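Local coordinates for Non-structural protein 5 (Modoc virus, PDB 2WA2) that binds S-adenosylmethionine and, as the methyltransferase domain of a flavivirus NS5, probably methylates the viral RNA cap at guanine N7 and ribose 2'-O positions, at residues 80-85 / 149-154. The protein carries 4 engineered substitutions. Numbering follows the deposited sequence.
Sequences VELKGT and ADTVLC. Engineered in segment 80-85: Thr85 (natural residue Ser).
With chi1 at -47°, Thr151 sets OG1 beside its own backbone N, facing the chain at Lys83, and swings CG2 away from that N, toward Val80 and Leu82. A similar turn about the first bond of Asp150 (chi1 -55°) carries its carboxylate to the corner at Thr85. Threonine suits a place with polar backbone on one side and the apolar side chains of Val80 and Leu82 on the other: OG1 donates to a lone pair of Lys83 O at 2.9 Å, in the carbonyl plane, while CG2 lies 3.9 Å from Leu82 CD2. Asp150 OD2 accepts the N-H of Thr85 through its anti lone pair in a nearly straight bond (2.9 Å, 162°). Thr85 O in turn is gripped by two donors, Asp150 N at 2.8 Å and Thr151 N at 3.2 Å, so Thr85 is held at both its N and its O. Gly84, with positive phi and no side chain, brings its CA to 3.5 Å from Asp150 OD2. Lys83 bends at chi4 to bring NZ within a weak hydrogen bond of Asp150 O, and a water joins that oxygen to Glu81 O. The apolar end is closed by branched side chains, Leu82 CD2 meeting Leu153 CD2 at 3.8 Å, the two side chains crossing at about a right angle. The engineered Thr85 hydrogen-bonds Glu108 through OG1. In this Rossmann-like methyltransferase fold, the loop after helix 66-76 thus runs alongside strand 151-154 as far as Leu153 before entering the adjacent parallel strand 86-89; Leu71 and Ile74 of the helix pack on Leu153 and Val80, and helix 163-183 packs against Val152 and Cys154.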
loop_
_atom_site.group_PDB
_atom_site.type_symbol
_atom_site.label_atom_id
_atom_site.label_comp_id
_atom_site.label_asym_id
_atom_site.label_seq_id
_atom_site.Cartn_x
_atom_site.Cartn_y
_atom_site.Cartn_z
ATOM N N VAL A 80 -4.372 -6.240 9.409
ATOM C CA VAL A 80 -4.556 -7.346 8.462
ATOM C C VAL A 80 -4.166 -8.675 9.087
ATOM O O VAL A 80 -3.081 -8.797 9.666
ATOM C CB VAL A 80 -3.736 -7.123 7.126
ATOM C CG1 VAL A 80 -2.217 -7.040 7.404
ATOM C CG2 VAL A 80 -4.053 -8.212 6.095
ATOM N N GLU A 81 -5.047 -9.663 8.950
ATOM C CA GLU A 81 -4.762 -11.025 9.391
ATOM C C GLU A 81 -4.029 -11.766 8.277
ATOM O O GLU A 81 -4.600 -12.061 7.235
ATOM C CB GLU A 81 -6.058 -11.748 9.791
ATOM C CG GLU A 81 -5.859 -13.244 10.223
ATOM C CD GLU A 81 -5.084 -13.431 11.558
ATOM O OE1 GLU A 81 -4.947 -12.467 12.372
ATOM O OE2 GLU A 81 -4.623 -14.577 11.789
ATOM N N LEU A 82 -2.755 -12.037 8.507
ATOM C CA LEU A 82 -1.934 -12.724 7.522
ATOM C C LEU A 82 -2.188 -14.226 7.713
ATOM O O LEU A 82 -1.859 -14.786 8.747
ATOM C CB LEU A 82 -0.459 -12.311 7.690
ATOM C CG LEU A 82 -0.130 -10.834 7.394
ATOM C CD1 LEU A 82 1.300 -10.486 7.750
ATOM C CD2 LEU A 82 -0.436 -10.418 5.947
ATOM N N LYS A 83 -2.823 -14.870 6.737
ATOM C CA LYS A 83 -3.227 -16.277 6.916
ATOM C C LYS A 83 -3.445 -17.053 5.628
ATOM O O LYS A 83 -3.789 -16.481 4.579
ATOM C CB LYS A 83 -4.505 -16.364 7.776
ATOM C CG LYS A 83 -5.735 -15.844 7.081
ATOM C CD LYS A 83 -7.011 -16.197 7.823
ATOM C CE LYS A 83 -8.133 -15.273 7.426
ATOM N NZ LYS A 83 -8.612 -15.501 6.019
ATOM N N GLY A 84 -3.269 -18.378 5.727
ATOM C CA GLY A 84 -3.564 -19.274 4.603
ATOM C C GLY A 84 -2.715 -18.960 3.388
ATOM O O GLY A 84 -1.506 -18.791 3.512
ATOM N N THR A 85 -3.370 -18.929 2.225
ATOM C CA THR A 85 -2.784 -18.526 0.953
ATOM C C THR A 85 -2.744 -16.975 0.859
ATOM O O THR A 85 -3.781 -16.301 0.765
ATOM C CB THR A 85 -3.555 -19.134 -0.218
ATOM O OG1 THR A 85 -3.537 -20.567 -0.081
ATOM C CG2 THR A 85 -2.924 -18.713 -1.603
ATOM N N ALA A 149 -7.296 -17.107 -2.520
ATOM C CA ALA A 149 -6.385 -16.530 -1.540
ATOM C C ALA A 149 -7.169 -16.105 -0.334
ATOM O O ALA A 149 -8.260 -15.551 -0.470
ATOM C CB ALA A 149 -5.612 -15.297 -2.114
ATOM N N ASP A 150 -6.569 -16.329 0.832
ATOM C CA ASP A 150 -7.144 -15.931 2.111
ATOM C C ASP A 150 -6.726 -14.531 2.547
ATOM O O ASP A 150 -7.405 -13.916 3.399
ATOM C CB ASP A 150 -6.744 -16.944 3.156
ATOM C CG ASP A 150 -7.131 -18.350 2.741
ATOM O OD1 ASP A 150 -8.337 -18.627 2.775
ATOM O OD2 ASP A 150 -6.241 -19.123 2.325
ATOM N N THR A 151 -5.619 -14.035 1.965
ATOM C CA THR A 151 -5.083 -12.711 2.271
ATOM C C THR A 151 -4.577 -12.091 0.965
ATOM O O THR A 151 -3.792 -12.706 0.249
ATOM C CB THR A 151 -3.882 -12.775 3.226
ATOM O OG1 THR A 151 -4.155 -13.649 4.332
ATOM C CG2 THR A 151 -3.523 -11.397 3.716
ATOM N N VAL A 152 -5.037 -10.880 0.665
ATOM C CA VAL A 152 -4.573 -10.176 -0.540
ATOM C C VAL A 152 -3.730 -8.968 -0.142
ATOM O O VAL A 152 -4.237 -8.032 0.480
ATOM C CB VAL A 152 -5.750 -9.764 -1.411
ATOM C CG1 VAL A 152 -5.277 -8.891 -2.595
ATOM C CG2 VAL A 152 -6.531 -10.993 -1.843
ATOM N N LEU A 153 -2.449 -9.003 -0.495
ATOM C CA LEU A 153 -1.516 -7.900 -0.217
ATOM C C LEU A 153 -1.185 -7.214 -1.516
ATOM O O LEU A 153 -0.985 -7.873 -2.526
ATOM C CB LEU A 153 -0.197 -8.408 0.410
ATOM C CG LEU A 153 -0.313 -9.179 1.733
ATOM C CD1 LEU A 153 1.081 -9.530 2.254
ATOM C CD2 LEU A 153 -1.125 -8.392 2.796
ATOM N N CYS A 154 -1.074 -5.884 -1.498
ATOM C CA CYS A 154 -0.643 -5.202 -2.717
ATOM C C CYS A 154 0.029 -3.903 -2.339
ATOM O O CYS A 154 -0.560 -3.092 -1.625
ATOM C CB CYS A 154 -1.837 -4.911 -3.609
ATOM S SG CYS A 154 -1.441 -4.121 -5.203
HETATM O O HOH W 1 -6.771 -12.642 6.029
#